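Long-range contacts in methyltransferase 1 (Methanosarcina barkeri, PDB 2I2X), which catalyses, as the zinc-dependent MtaB subunit, transfer of the methyl group of methanol to the cob(I)amide held by MtaC during methanogenesis: residues Val163-Gly168 / Ile194-Ile199; Ala215-Cys220 / Ala251-Val256; Gly127-Asn132 / Tyr143-Glu148; Leu136-Asp141 / Pro456-Phe461. All blocks are in the same frame, centred on the assembly; numbering follows the deposited sequence.

Interaction 1: residues Val163-Gly168 / Ile194-Ile199; sequences VESMGG and IDMELI. With ZN (zinc ion), chain Q; K (potassium ion), chain S.
Behind the zinc site of the TIM barrel, the loop that follows strand 160-163 sets Ser165 and Gly167 against Asp195, Met196 and Ile199 of helix 181-210. The polar part of this buried contact runs through one water. It donates to Ser165 OG at 2.6 Å and to Asp195 OD2 at 2.7 Å, and accepts from Gly167 N at 3.0 Å, and so bridges the two segments. Both side chains have further partners: Ser165 OG is also hydrogen-bonded to Asp217, while Asp195 OD1 forms a salt bridge with Arg130. Gly167 has its CA 5.4 Å from that of Asp195, and a side chain at this position would run into Asp195 CB. Two apolar side chains close round the serine. Ile199 swings CG1 between its backbone N and carbonyl carbon (chi1 63°), and the otherwise straight chain carries CD1 to 3.4 Å from Ser165 OG. Met196, bent at chi2 and chi3, brings SD to 3.6 Å from the same hydroxyl. One residue before Ser165 the chain faces the reaction centre, where Cys220 and Cys269 share the zinc ion and Glu86 and Glu313 the potassium ion with Glu164. The Glu164 carboxylate spans the two metals, OE1 lying 2.1 Å from zinc and OE2 2.4 Å from potassium.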
loop_
_atom_site.group_PDB
_atom_site.type_symbol
_atom_site.label_atom_id
_atom_site.label_comp_id
_atom_site.label_asym_id
_atom_site.label_seq_id
_atom_site.Cartn_x
_atom_site.Cartn_y
_atom_site.Cartn_z
ATOM N N VAL A 163 -20.938 -2.581 13.503
ATOM C CA VAL A 163 -21.636 -1.749 12.526
ATOM C C VAL A 163 -21.043 -0.372 12.685
ATOM O O VAL A 163 -20.547 -0.045 13.751
ATOM C CB VAL A 163 -23.197 -1.667 12.777
ATOM C CG1 VAL A 163 -23.518 -1.362 14.214
ATOM C CG2 VAL A 163 -23.846 -0.597 11.882
ATOM N N GLU A 164 -21.094 0.424 11.633
ATOM C CA GLU A 164 -20.826 1.851 11.748
ATOM C C GLU A 164 -22.177 2.562 11.708
ATOM O O GLU A 164 -22.689 2.849 10.629
ATOM C CB GLU A 164 -19.989 2.330 10.569
ATOM C CG GLU A 164 -19.019 1.306 10.108
ATOM C CD GLU A 164 -17.715 1.906 9.644
ATOM O OE1 GLU A 164 -17.599 3.136 9.559
ATOM O OE2 GLU A 164 -16.779 1.144 9.343
ATOM N N SER A 165 -22.762 2.824 12.867
ATOM C CA SER A 165 -24.161 3.272 12.894
ATOM C C SER A 165 -24.369 4.779 12.672
ATOM O O SER A 165 -23.463 5.569 12.894
ATOM C CB SER A 165 -24.903 2.743 14.118
ATOM O OG SER A 165 -24.312 3.148 15.329
ATOM N N MET A 166 -25.566 5.151 12.222
ATOM C CA MET A 166 -25.837 6.471 11.690
ATOM C C MET A 166 -26.633 7.410 12.628
ATOM O O MET A 166 -27.007 8.530 12.237
ATOM C CB MET A 166 -26.602 6.335 10.374
ATOM C CG MET A 166 -25.918 5.601 9.233
ATOM S SD MET A 166 -27.062 5.430 7.792
ATOM C CE MET A 166 -28.472 4.538 8.483
ATOM N N GLY A 167 -26.897 6.982 13.857
ATOM C CA GLY A 167 -27.610 7.867 14.798
ATOM C C GLY A 167 -27.036 9.281 14.852
ATOM O O GLY A 167 -25.852 9.471 15.132
ATOM N N GLY A 168 -27.868 10.273 14.575
ATOM C CA GLY A 168 -27.442 11.669 14.662
ATOM C C GLY A 168 -26.716 12.192 13.423
ATOM O O GLY A 168 -26.294 13.359 13.382
ATOM N N ILE A 194 -28.486 7.838 22.177
ATOM C CA ILE A 194 -29.799 7.219 22.294
ATOM C C ILE A 194 -29.915 6.047 21.275
ATOM O O ILE A 194 -30.357 4.949 21.620
ATOM C CB ILE A 194 -30.955 8.305 22.139
ATOM C CG1 ILE A 194 -31.020 9.231 23.351
ATOM C CG2 ILE A 194 -32.305 7.684 21.918
ATOM C CD1 ILE A 194 -31.449 10.636 22.991
ATOM N N ASP A 195 -29.492 6.274 20.034
ATOM C CA ASP A 195 -29.600 5.229 19.013
ATOM C C ASP A 195 -28.648 4.079 19.334
ATOM O O ASP A 195 -29.001 2.908 19.146
ATOM C CB ASP A 195 -29.346 5.779 17.604
ATOM C CG ASP A 195 -29.528 4.728 16.518
ATOM O OD1 ASP A 195 -30.682 4.306 16.225
ATOM O OD2 ASP A 195 -28.484 4.332 15.939
ATOM N N MET A 196 -27.469 4.422 19.866
ATOM C CA MET A 196 -26.471 3.434 20.198
ATOM C C MET A 196 -27.027 2.447 21.210
ATOM O O MET A 196 -26.815 1.244 21.087
ATOM C CB MET A 196 -25.223 4.095 20.765
ATOM C CG MET A 196 -24.340 4.763 19.758
ATOM S SD MET A 196 -23.427 3.600 18.744
ATOM C CE MET A 196 -22.329 2.841 19.935
ATOM N N GLU A 197 -27.745 2.946 22.214
ATOM C CA GLU A 197 -28.321 2.034 23.195
ATOM C C GLU A 197 -29.393 1.071 22.649
ATOM O O GLU A 197 -29.451 -0.070 23.075
ATOM C CB GLU A 197 -28.825 2.776 24.414
ATOM C CG GLU A 197 -29.349 1.811 25.471
ATOM C CD GLU A 197 -30.277 2.447 26.464
ATOM O OE1 GLU A 197 -30.504 1.801 27.505
ATOM O OE2 GLU A 197 -30.759 3.586 26.207
ATOM N N LEU A 198 -30.208 1.524 21.700
ATOM C CA LEU A 198 -31.222 0.679 21.074
ATOM C C LEU A 198 -30.528 -0.487 20.399
ATOM O O LEU A 198 -30.696 -1.655 20.774
ATOM C CB LEU A 198 -31.983 1.467 20.001
ATOM C CG LEU A 198 -33.429 1.191 19.531
ATOM C CD1 LEU A 198 -33.520 1.367 18.019
ATOM C CD2 LEU A 198 -34.017 -0.159 19.936
ATOM N N ILE A 199 -29.710 -0.163 19.410
ATOM C CA ILE A 199 -29.116 -1.190 18.559
ATOM C C ILE A 199 -28.168 -2.149 19.289
ATOM O O ILE A 199 -28.208 -3.363 19.051
ATOM C CB ILE A 199 -28.465 -0.554 17.328
ATOM C CG1 ILE A 199 -27.322 0.374 17.748
ATOM C CG2 ILE A 199 -29.526 0.225 16.545
ATOM C CD1 ILE A 199 -26.559 0.931 16.595
HETATM ZN ZN ZN Q . -15.618 3.850 9.287
HETATM K K K S . -15.328 1.649 7.468
HETATM O O HOH W 1 -25.862 5.098 15.968
#

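Interaction 2: residues Ala215-Cys220 / Ala251-Val256; sequences AGDTDC and APRSLV. With ZN (zinc ion), chain Q.
Extended at its first torsion (chi1 171°) but bent at the second (chi2 -87°), Arg253 of helix 240-259 lays its guanidinium between Asp217 and Asp219, whose carboxylates both swing away from their own backbone N. The result is a buried salt-bridge network at the loop following strand 213-216 of the TIM barrel. Arg253 NH2 donates to Asp217 OD1 at 3.1 Å, arriving from above a carboxylate plane that stands perpendicular to the guanidinium; NH1 adds a weak bond. Asp217 OD1 is fixed as well by Thr218 N at 2.7 Å, through its anti lone pair. Asp219 OD1 instead sits over one guanidinium face, 3.1 Å from Arg253 NE, a pairing of charges with no N-H pointing at it, while its OD2 takes the amide of Ala223. A methionine in place of Arg253 would probably leave these two buried carboxylates without their shared countercharge. Within the helix, Arg253 NH1 donates to Ser254 OG at 3.0 Å, a hydroxyl also bonded to Glu272. Water 2 ties Asp217 N to Ser254 O. The loop ends at a zinc ligand, Cys220, with SG 2.2 Å from the metal.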
loop_
_atom_site.group_PDB
_atom_site.type_symbol
_atom_site.label_atom_id
_atom_site.label_comp_id
_atom_site.label_asym_id
_atom_site.label_seq_id
_atom_site.Cartn_x
_atom_site.Cartn_y
_atom_site.Cartn_z
ATOM N N ALA A 215 -18.892 -6.878 19.281
ATOM C CA ALA A 215 -17.583 -6.260 19.294
ATOM C C ALA A 215 -17.563 -4.744 19.578
ATOM O O ALA A 215 -16.870 -4.297 20.486
ATOM C CB ALA A 215 -16.811 -6.619 18.031
ATOM N N GLY A 216 -18.311 -3.960 18.807
ATOM C CA GLY A 216 -18.428 -2.518 19.045
ATOM C C GLY A 216 -18.591 -1.735 17.753
ATOM O O GLY A 216 -18.493 -2.303 16.665
ATOM N N ASP A 217 -18.798 -0.427 17.902
ATOM C CA ASP A 217 -19.254 0.527 16.866
ATOM C C ASP A 217 -18.134 1.559 16.639
ATOM O O ASP A 217 -17.005 1.355 17.077
ATOM C CB ASP A 217 -20.494 1.250 17.427
ATOM C CG ASP A 217 -21.451 1.744 16.358
ATOM O OD1 ASP A 217 -21.063 2.540 15.483
ATOM O OD2 ASP A 217 -22.635 1.366 16.431
ATOM N N THR A 218 -18.450 2.675 15.995
ATOM C CA THR A 218 -17.470 3.735 15.677
ATOM C C THR A 218 -18.259 4.924 15.316
ATOM O O THR A 218 -19.197 4.824 14.502
ATOM C CB THR A 218 -16.862 3.584 14.259
ATOM O OG1 THR A 218 -16.386 2.284 14.052
ATOM C CG2 THR A 218 -15.770 4.532 14.024
ATOM N N ASP A 219 -17.791 6.071 15.775
ATOM C CA ASP A 219 -18.392 7.290 15.309
ATOM C C ASP A 219 -17.992 7.759 13.919
ATOM O O ASP A 219 -17.960 8.982 13.675
ATOM C CB ASP A 219 -18.191 8.417 16.273
ATOM C CG ASP A 219 -19.303 9.415 16.185
ATOM O OD1 ASP A 219 -20.479 8.977 16.055
ATOM O OD2 ASP A 219 -19.001 10.628 16.228
ATOM N N CYS A 220 -17.706 6.816 13.018
ATOM C CA CYS A 220 -17.255 7.130 11.664
ATOM C C CYS A 220 -18.127 8.152 10.947
ATOM O O CYS A 220 -17.630 9.087 10.326
ATOM C CB CYS A 220 -17.231 5.884 10.808
ATOM S SG CYS A 220 -15.994 6.038 9.443
ATOM N N ALA A 251 -16.420 10.051 21.918
ATOM C CA ALA A 251 -15.992 9.086 22.939
ATOM C C ALA A 251 -17.159 8.538 23.805
ATOM O O ALA A 251 -17.356 7.325 23.849
ATOM C CB ALA A 251 -14.866 9.663 23.799
ATOM N N PRO A 252 -17.924 9.417 24.499
ATOM C CA PRO A 252 -19.097 8.861 25.248
ATOM C C PRO A 252 -20.229 8.329 24.368
ATOM O O PRO A 252 -20.958 7.432 24.789
ATOM C CB PRO A 252 -19.578 10.028 26.122
ATOM C CG PRO A 252 -19.017 11.259 25.465
ATOM C CD PRO A 252 -17.761 10.870 24.696
ATOM N N ARG A 253 -20.385 8.852 23.158
ATOM C CA ARG A 253 -21.305 8.213 22.224
ATOM C C ARG A 253 -20.901 6.746 21.964
ATOM O O ARG A 253 -21.725 5.836 22.123
ATOM C CB ARG A 253 -21.415 8.993 20.912
ATOM C CG ARG A 253 -22.211 8.248 19.778
ATOM C CD ARG A 253 -21.285 7.319 18.948
ATOM N NE ARG A 253 -21.899 6.819 17.720
ATOM C CZ ARG A 253 -21.461 5.763 17.029
ATOM N NH1 ARG A 253 -20.423 5.072 17.467
ATOM N NH2 ARG A 253 -22.092 5.380 15.911
ATOM N N SER A 254 -19.631 6.517 21.601
ATOM C CA SER A 254 -19.193 5.170 21.244
ATOM C C SER A 254 -19.116 4.278 22.478
ATOM O O SER A 254 -19.328 3.074 22.389
ATOM C CB SER A 254 -17.868 5.197 20.479
ATOM O OG SER A 254 -18.039 5.831 19.205
ATOM N N LEU A 255 -18.857 4.882 23.632
ATOM C CA LEU A 255 -18.861 4.155 24.890
ATOM C C LEU A 255 -20.155 3.361 25.147
ATOM O O LEU A 255 -20.126 2.335 25.821
ATOM C CB LEU A 255 -18.580 5.118 26.040
ATOM C CG LEU A 255 -18.643 4.550 27.462
ATOM C CD1 LEU A 255 -17.527 3.568 27.720
ATOM C CD2 LEU A 255 -18.612 5.650 28.517
ATOM N N VAL A 256 -21.279 3.831 24.597
ATOM C CA VAL A 256 -22.594 3.221 24.826
ATOM C C VAL A 256 -22.669 1.741 24.416
ATOM O O VAL A 256 -23.267 0.922 25.133
ATOM C CB VAL A 256 -23.774 4.050 24.157
ATOM C CG1 VAL A 256 -25.079 3.318 24.259
ATOM C CG2 VAL A 256 -23.911 5.433 24.779
HETATM ZN ZN ZN Q . -15.618 3.850 9.287
HETATM O O HOH W 2 -18.394 1.607 19.885
#

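Interaction 3: residues Gly127-Asn132 / Tyr143-Glu148; sequences GDIREN and YSVFLE
Phe146 offers one ring face to Arg130, whose CD lies 4.3 Å from the ring centroid, 28° off the normal, in a CH-pi contact. The guanidinium plane is nearly parallel to the ring but displaced, with NE above the rim, 4.1 Å from Phe146 CE2. Tyr143 runs alongside the arginine and points the same way, its CD1 3.7 Å from Arg130 CD. At the edge of the Phe146 ring, near its plane, Gly127 O approaches CE1 to 3.6 Å. Farther along, Ile129 crosses Val145 at about a right angle, CD1 to CG1 3.7 Å. These residues join the loop after strand 119-126 to the start of helix 143-155, a beta-alpha connection of the TIM barrel. Behind them, Arg130, bent at chi3 (-56°), turns its guanidinium into a side-on grip on Asp128: NE donates to OD1 at 2.9 Å and NH2 to the syn lone pair of OD2, both almost straight and in or close to the guanidinium plane. Its remaining nitrogen, NH1, reaches Asp195 and Leu138 O. A leucine in place of Arg130 would probably leave Asp128 and Asp195 without their common cation and Leu138 O without the NH1 donor. The arginine also centres an inverse gamma turn, closed by Glu131 N to Ile129 O at 2.7 Å. In the outer layer, Phe150 meets Phe146 edge-to-face, and Tyr143 OH is hydrogen-bonded to Asp202.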
loop_
_atom_site.group_PDB
_atom_site.type_symbol
_atom_site.label_atom_id
_atom_site.label_comp_id
_atom_site.label_asym_id
_atom_site.label_seq_id
_atom_site.Cartn_x
_atom_site.Cartn_y
_atom_site.Cartn_z
ATOM N N GLY A 127 -23.878 -3.428 7.335
ATOM C CA GLY A 127 -24.227 -2.055 6.963
ATOM C C GLY A 127 -25.429 -1.457 7.710
ATOM O O GLY A 127 -26.438 -2.133 7.926
ATOM N N ASP A 128 -25.334 -0.187 8.107
ATOM C CA ASP A 128 -26.493 0.471 8.707
ATOM C C ASP A 128 -27.453 0.804 7.605
ATOM O O ASP A 128 -27.374 1.859 6.994
ATOM C CB ASP A 128 -26.152 1.724 9.524
ATOM C CG ASP A 128 -27.269 2.079 10.537
ATOM O OD1 ASP A 128 -28.426 1.660 10.295
ATOM O OD2 ASP A 128 -26.996 2.776 11.550
ATOM N N ILE A 129 -28.353 -0.132 7.345
ATOM C CA ILE A 129 -29.292 -0.017 6.241
ATOM C C ILE A 129 -30.579 0.768 6.600
ATOM O O ILE A 129 -31.439 0.957 5.739
ATOM C CB ILE A 129 -29.662 -1.419 5.710
ATOM C CG1 ILE A 129 -30.310 -2.279 6.814
ATOM C CG2 ILE A 129 -28.462 -2.092 5.161
ATOM C CD1 ILE A 129 -30.985 -3.565 6.313
ATOM N N ARG A 130 -30.703 1.234 7.845
ATOM C CA ARG A 130 -31.925 1.915 8.322
ATOM C C ARG A 130 -32.094 3.337 7.751
ATOM O O ARG A 130 -32.146 4.318 8.484
ATOM C CB ARG A 130 -31.960 1.942 9.855
ATOM C CG ARG A 130 -31.874 0.567 10.522
ATOM C CD ARG A 130 -31.619 0.676 12.022
ATOM N NE ARG A 130 -30.416 1.455 12.328
ATOM C CZ ARG A 130 -30.217 2.160 13.439
ATOM N NH1 ARG A 130 -31.149 2.215 14.407
ATOM N NH2 ARG A 130 -29.080 2.831 13.580
ATOM N N GLU A 131 -32.176 3.420 6.426
ATOM C CA GLU A 131 -32.271 4.691 5.703
ATOM C C GLU A 131 -32.877 4.481 4.291
ATOM O O GLU A 131 -32.703 3.413 3.702
ATOM C CB GLU A 131 -30.886 5.317 5.609
ATOM C CG GLU A 131 -30.833 6.574 4.803
ATOM C CD GLU A 131 -29.560 7.355 4.991
ATOM O OE1 GLU A 131 -28.474 6.806 4.695
ATOM O OE2 GLU A 131 -29.656 8.537 5.399
ATOM N N ASN A 132 -33.626 5.464 3.785
ATOM C CA ASN A 132 -34.027 5.490 2.379
ATOM C C ASN A 132 -33.511 6.750 1.764
ATOM O O ASN A 132 -32.811 7.510 2.431
ATOM C CB ASN A 132 -35.544 5.361 2.155
ATOM C CG ASN A 132 -36.373 6.407 2.919
ATOM O OD1 ASN A 132 -37.339 6.046 3.603
ATOM N ND2 ASN A 132 -36.014 7.691 2.802
ATOM N N TYR A 143 -35.578 -2.170 10.218
ATOM C CA TYR A 143 -34.940 -2.557 11.490
ATOM C C TYR A 143 -34.771 -4.065 11.642
ATOM O O TYR A 143 -33.701 -4.533 12.063
ATOM C CB TYR A 143 -35.687 -1.998 12.715
ATOM C CG TYR A 143 -34.868 -2.054 13.987
ATOM C CD1 TYR A 143 -33.924 -1.071 14.268
ATOM C CD2 TYR A 143 -35.017 -3.101 14.907
ATOM C CE1 TYR A 143 -33.141 -1.129 15.427
ATOM C CE2 TYR A 143 -34.231 -3.170 16.068
ATOM C CZ TYR A 143 -33.299 -2.173 16.327
ATOM O OH TYR A 143 -32.518 -2.201 17.474
ATOM N N SER A 144 -35.816 -4.821 11.307
ATOM C CA SER A 144 -35.801 -6.265 11.537
ATOM C C SER A 144 -34.846 -6.936 10.567
ATOM O O SER A 144 -34.229 -7.960 10.896
ATOM C CB SER A 144 -37.196 -6.872 11.403
ATOM O OG SER A 144 -37.725 -6.679 10.105
ATOM N N VAL A 145 -34.732 -6.352 9.379
ATOM C CA VAL A 145 -33.797 -6.847 8.378
ATOM C C VAL A 145 -32.364 -6.642 8.913
ATOM O O VAL A 145 -31.546 -7.551 8.883
ATOM C CB VAL A 145 -34.015 -6.155 7.011
ATOM C CG1 VAL A 145 -33.036 -6.676 5.957
ATOM C CG2 VAL A 145 -35.444 -6.374 6.522
ATOM N N PHE A 146 -32.122 -5.444 9.447
ATOM C CA PHE A 146 -30.881 -5.056 10.084
ATOM C C PHE A 146 -30.413 -6.137 11.063
ATOM O O PHE A 146 -29.286 -6.639 10.963
ATOM C CB PHE A 146 -31.112 -3.717 10.782
ATOM C CG PHE A 146 -29.895 -3.129 11.443
ATOM C CD1 PHE A 146 -28.711 -2.947 10.738
ATOM C CD2 PHE A 146 -29.956 -2.719 12.769
ATOM C CE1 PHE A 146 -27.607 -2.375 11.349
ATOM C CE2 PHE A 146 -28.854 -2.140 13.386
ATOM C CZ PHE A 146 -27.675 -1.971 12.675
ATOM N N LEU A 147 -31.295 -6.503 11.988
ATOM C CA LEU A 147 -31.025 -7.567 12.970
ATOM C C LEU A 147 -30.764 -8.928 12.339
ATOM O O LEU A 147 -29.887 -9.662 12.811
ATOM C CB LEU A 147 -32.176 -7.692 13.976
ATOM C CG LEU A 147 -32.455 -6.507 14.905
ATOM C CD1 LEU A 147 -33.452 -6.936 16.012
ATOM C CD2 LEU A 147 -31.167 -5.882 15.510
ATOM N N GLU A 148 -31.538 -9.271 11.305
ATOM C CA GLU A 148 -31.380 -10.534 10.592
ATOM C C GLU A 148 -29.984 -10.620 9.989
ATOM O O GLU A 148 -29.404 -11.703 9.911
ATOM C CB GLU A 148 -32.383 -10.656 9.448
ATOM C CG GLU A 148 -33.796 -10.987 9.827
ATOM C CD GLU A 148 -34.743 -11.033 8.614
ATOM O OE1 GLU A 148 -34.388 -11.673 7.589
ATOM O OE2 GLU A 148 -35.848 -10.440 8.702
#

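Interaction 4: residues Leu136-Asp141 / Pro456-Phe461; sequences LQLRGD and PENYGF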
loop_
_atom_site.group_PDB
_atom_site.type_symbol
_atom_site.label_atom_id
_atom_site.label_comp_id
_atom_site.label_asym_id
_atom_site.label_seq_id
_atom_site.Cartn_x
_atom_site.Cartn_y
_atom_site.Cartn_z
ATOM N N LEU A 136 -33.498 9.080 7.310
ATOM C CA LEU A 136 -33.183 8.014 8.230
ATOM C C LEU A 136 -34.484 7.364 8.620
ATOM O O LEU A 136 -35.527 8.028 8.688
ATOM C CB LEU A 136 -32.459 8.546 9.467
ATOM C CG LEU A 136 -31.036 9.090 9.308
ATOM C CD1 LEU A 136 -30.469 9.620 10.638
ATOM C CD2 LEU A 136 -30.096 8.040 8.705
ATOM N N GLN A 137 -34.407 6.068 8.877
ATOM C CA GLN A 137 -35.522 5.268 9.319
ATOM C C GLN A 137 -35.023 4.284 10.352
ATOM O O GLN A 137 -35.084 3.063 10.180
ATOM C CB GLN A 137 -36.127 4.551 8.131
ATOM C CG GLN A 137 -36.880 5.499 7.208
ATOM C CD GLN A 137 -37.867 4.767 6.338
ATOM O OE1 GLN A 137 -39.089 4.914 6.517
ATOM N NE2 GLN A 137 -37.353 3.936 5.400
ATOM N N LEU A 138 -34.527 4.843 11.446
ATOM C CA LEU A 138 -33.767 4.090 12.428
ATOM C C LEU A 138 -34.591 3.051 13.152
ATOM O O LEU A 138 -34.038 2.105 13.701
ATOM C CB LEU A 138 -33.129 5.037 13.429
ATOM C CG LEU A 138 -32.163 6.100 12.913
ATOM C CD1 LEU A 138 -31.587 6.844 14.108
ATOM C CD2 LEU A 138 -31.032 5.489 12.063
ATOM N N ARG A 139 -35.909 3.240 13.156
ATOM C CA ARG A 139 -36.837 2.319 13.815
ATOM C C ARG A 139 -37.892 1.779 12.853
ATOM O O ARG A 139 -38.833 1.126 13.263
ATOM C CB ARG A 139 -37.471 2.996 15.031
ATOM C CG ARG A 139 -36.402 3.497 15.996
ATOM C CD ARG A 139 -36.903 4.366 17.137
ATOM N NE ARG A 139 -35.748 4.753 17.934
ATOM C CZ ARG A 139 -35.735 4.858 19.256
ATOM N NH1 ARG A 139 -36.852 4.647 19.966
ATOM N NH2 ARG A 139 -34.602 5.184 19.876
ATOM N N GLY A 140 -37.713 2.021 11.564
ATOM C CA GLY A 140 -38.643 1.532 10.556
ATOM C C GLY A 140 -38.693 0.037 10.243
ATOM O O GLY A 140 -38.277 -0.814 11.046
ATOM N N ASP A 141 -39.220 -0.246 9.047
ATOM C CA ASP A 141 -39.453 -1.595 8.534
ATOM C C ASP A 141 -38.152 -2.305 8.271
ATOM O O ASP A 141 -38.099 -3.534 8.198
ATOM C CB ASP A 141 -40.200 -1.541 7.192
ATOM C CG ASP A 141 -41.515 -0.805 7.276
ATOM O OD1 ASP A 141 -42.236 -0.990 8.297
ATOM O OD2 ASP A 141 -41.826 -0.051 6.308
ATOM N N PRO A 456 -37.700 13.395 14.421
ATOM C CA PRO A 456 -37.576 13.108 15.851
ATOM C C PRO A 456 -38.015 11.690 16.251
ATOM O O PRO A 456 -37.523 11.139 17.245
ATOM C CB PRO A 456 -38.460 14.192 16.492
ATOM C CG PRO A 456 -38.386 15.321 15.513
ATOM C CD PRO A 456 -38.454 14.641 14.181
ATOM N N GLU A 457 -38.910 11.082 15.491
ATOM C CA GLU A 457 -39.320 9.732 15.861
ATOM C C GLU A 457 -38.188 8.695 15.742
ATOM O O GLU A 457 -38.227 7.655 16.400
ATOM C CB GLU A 457 -40.596 9.291 15.129
ATOM C CG GLU A 457 -40.477 9.071 13.627
ATOM C CD GLU A 457 -40.761 10.325 12.772
ATOM O OE1 GLU A 457 -40.634 11.485 13.274
ATOM O OE2 GLU A 457 -41.084 10.129 11.566
ATOM N N ASN A 458 -37.185 8.986 14.912
ATOM C CA ASN A 458 -36.001 8.136 14.809
ATOM C C ASN A 458 -35.322 7.929 16.178
ATOM O O ASN A 458 -34.619 6.953 16.390
ATOM C CB ASN A 458 -35.030 8.707 13.782
ATOM C CG ASN A 458 -35.398 8.335 12.357
ATOM O OD1 ASN A 458 -35.875 7.225 12.096
ATOM N ND2 ASN A 458 -35.162 9.259 11.414
ATOM N N TYR A 459 -35.590 8.833 17.110
ATOM C CA TYR A 459 -34.960 8.830 18.424
ATOM C C TYR A 459 -35.976 8.626 19.552
ATOM O O TYR A 459 -35.697 8.923 20.724
ATOM C CB TYR A 459 -34.177 10.127 18.587
ATOM C CG TYR A 459 -33.265 10.282 17.425
ATOM C CD1 TYR A 459 -32.073 9.544 17.356
ATOM C CD2 TYR A 459 -33.611 11.088 16.334
ATOM C CE1 TYR A 459 -31.230 9.642 16.279
ATOM C CE2 TYR A 459 -32.761 11.181 15.236
ATOM C CZ TYR A 459 -31.568 10.448 15.231
ATOM O OH TYR A 459 -30.706 10.524 14.165
ATOM N N GLY A 460 -37.140 8.099 19.176
ATOM C CA GLY A 460 -38.248 7.868 20.103
ATOM C C GLY A 460 -38.895 9.142 20.660
ATOM O O GLY A 460 -39.584 9.081 21.658
ATOM N N PHE A 461 -38.652 10.297 20.045
ATOM C CA PHE A 461 -39.313 11.543 20.461
ATOM C C PHE A 461 -40.609 11.783 19.671
ATOM O O PHE A 461 -41.202 12.870 19.716
ATOM C CB PHE A 461 -38.393 12.770 20.302
ATOM C CG PHE A 461 -37.076 12.647 21.001
ATOM C CD1 PHE A 461 -35.907 13.034 20.358
ATOM C CD2 PHE A 461 -37.000 12.140 22.291
ATOM C CE1 PHE A 461 -34.681 12.938 20.982
ATOM C CE2 PHE A 461 -35.776 12.025 22.935
ATOM C CZ PHE A 461 -34.602 12.427 22.272
ATOM O OXT PHE A 461 -41.097 10.909 18.958
HETATM O O HOH W 3 -32.632 5.454 17.750
HETATM O O HOH W 4 -37.629 4.841 11.963
#
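An asparagine side chain bonded to backbone groups joins the C-terminal tail to a loop at the edge of the barrel: Asn458, largely enclosed, spans Leu136 and Leu138. Its ND2 donates to Leu136 O at 3.0 Å, nearly in the amide plane but from above the plane of the acceptor carbonyl (77° out). Its OD1 accepts from Leu138 N at 2.8 Å, again with the donor well above the carbonyl plane, and takes a further bond from water 4, which links it to Arg139 N. The amide thus clasps the chain on both sides of Gln137. That residue opens a type I beta turn ending at Gly140, within the connection from strand 119-126 to helix 143-155 of the TIM barrel; the tail answers with a 3-10 segment, 456-458. Arg139, extended from CG to NE, reaches along the tail and gives Asn458 O a weak bond from NE. One face of its guanidinium covers the Tyr459-Gly460 peptide, with Gly460 N 3.5 Å above its plane. Gly460 has a positive phi (68°), and a CB there would collide with Arg139 NH1. Water 3 joins Arg139 NH2 to Asn458 O. Beside the amide, the two leucines pack on Tyr459: Leu138 CD1 lies 3.6 Å from Tyr459 CE1, and Leu136 CD1 is 3.6 Å from Tyr459 OH, a hydroxyl hydrogen-bonded to Glu170 and to Gly168 N.

Overall arrangement
Along the chain interaction 3 closes first, then come interactions 1 and 2 in series; interaction 4 crosses interaction 3 and, by bringing the C-terminus back, encloses the other two. Interactions 1 and 2, with centres about 9 Å apart, follow neighbouring parallel strands, 160-163 and 213-216, and both supply ligands of the zinc ion. Interaction 3 follows the next strand, 119-126; the centres of interactions 3 and 4 each lie about 11 Å from that of interaction 1. Interaction 1 touches all three others, whereas interaction 2 reaches neither 3 nor 4. Successive loops after the barrel strands are linked directly and by helix 181-210, from the metal site out to the C-terminal tail.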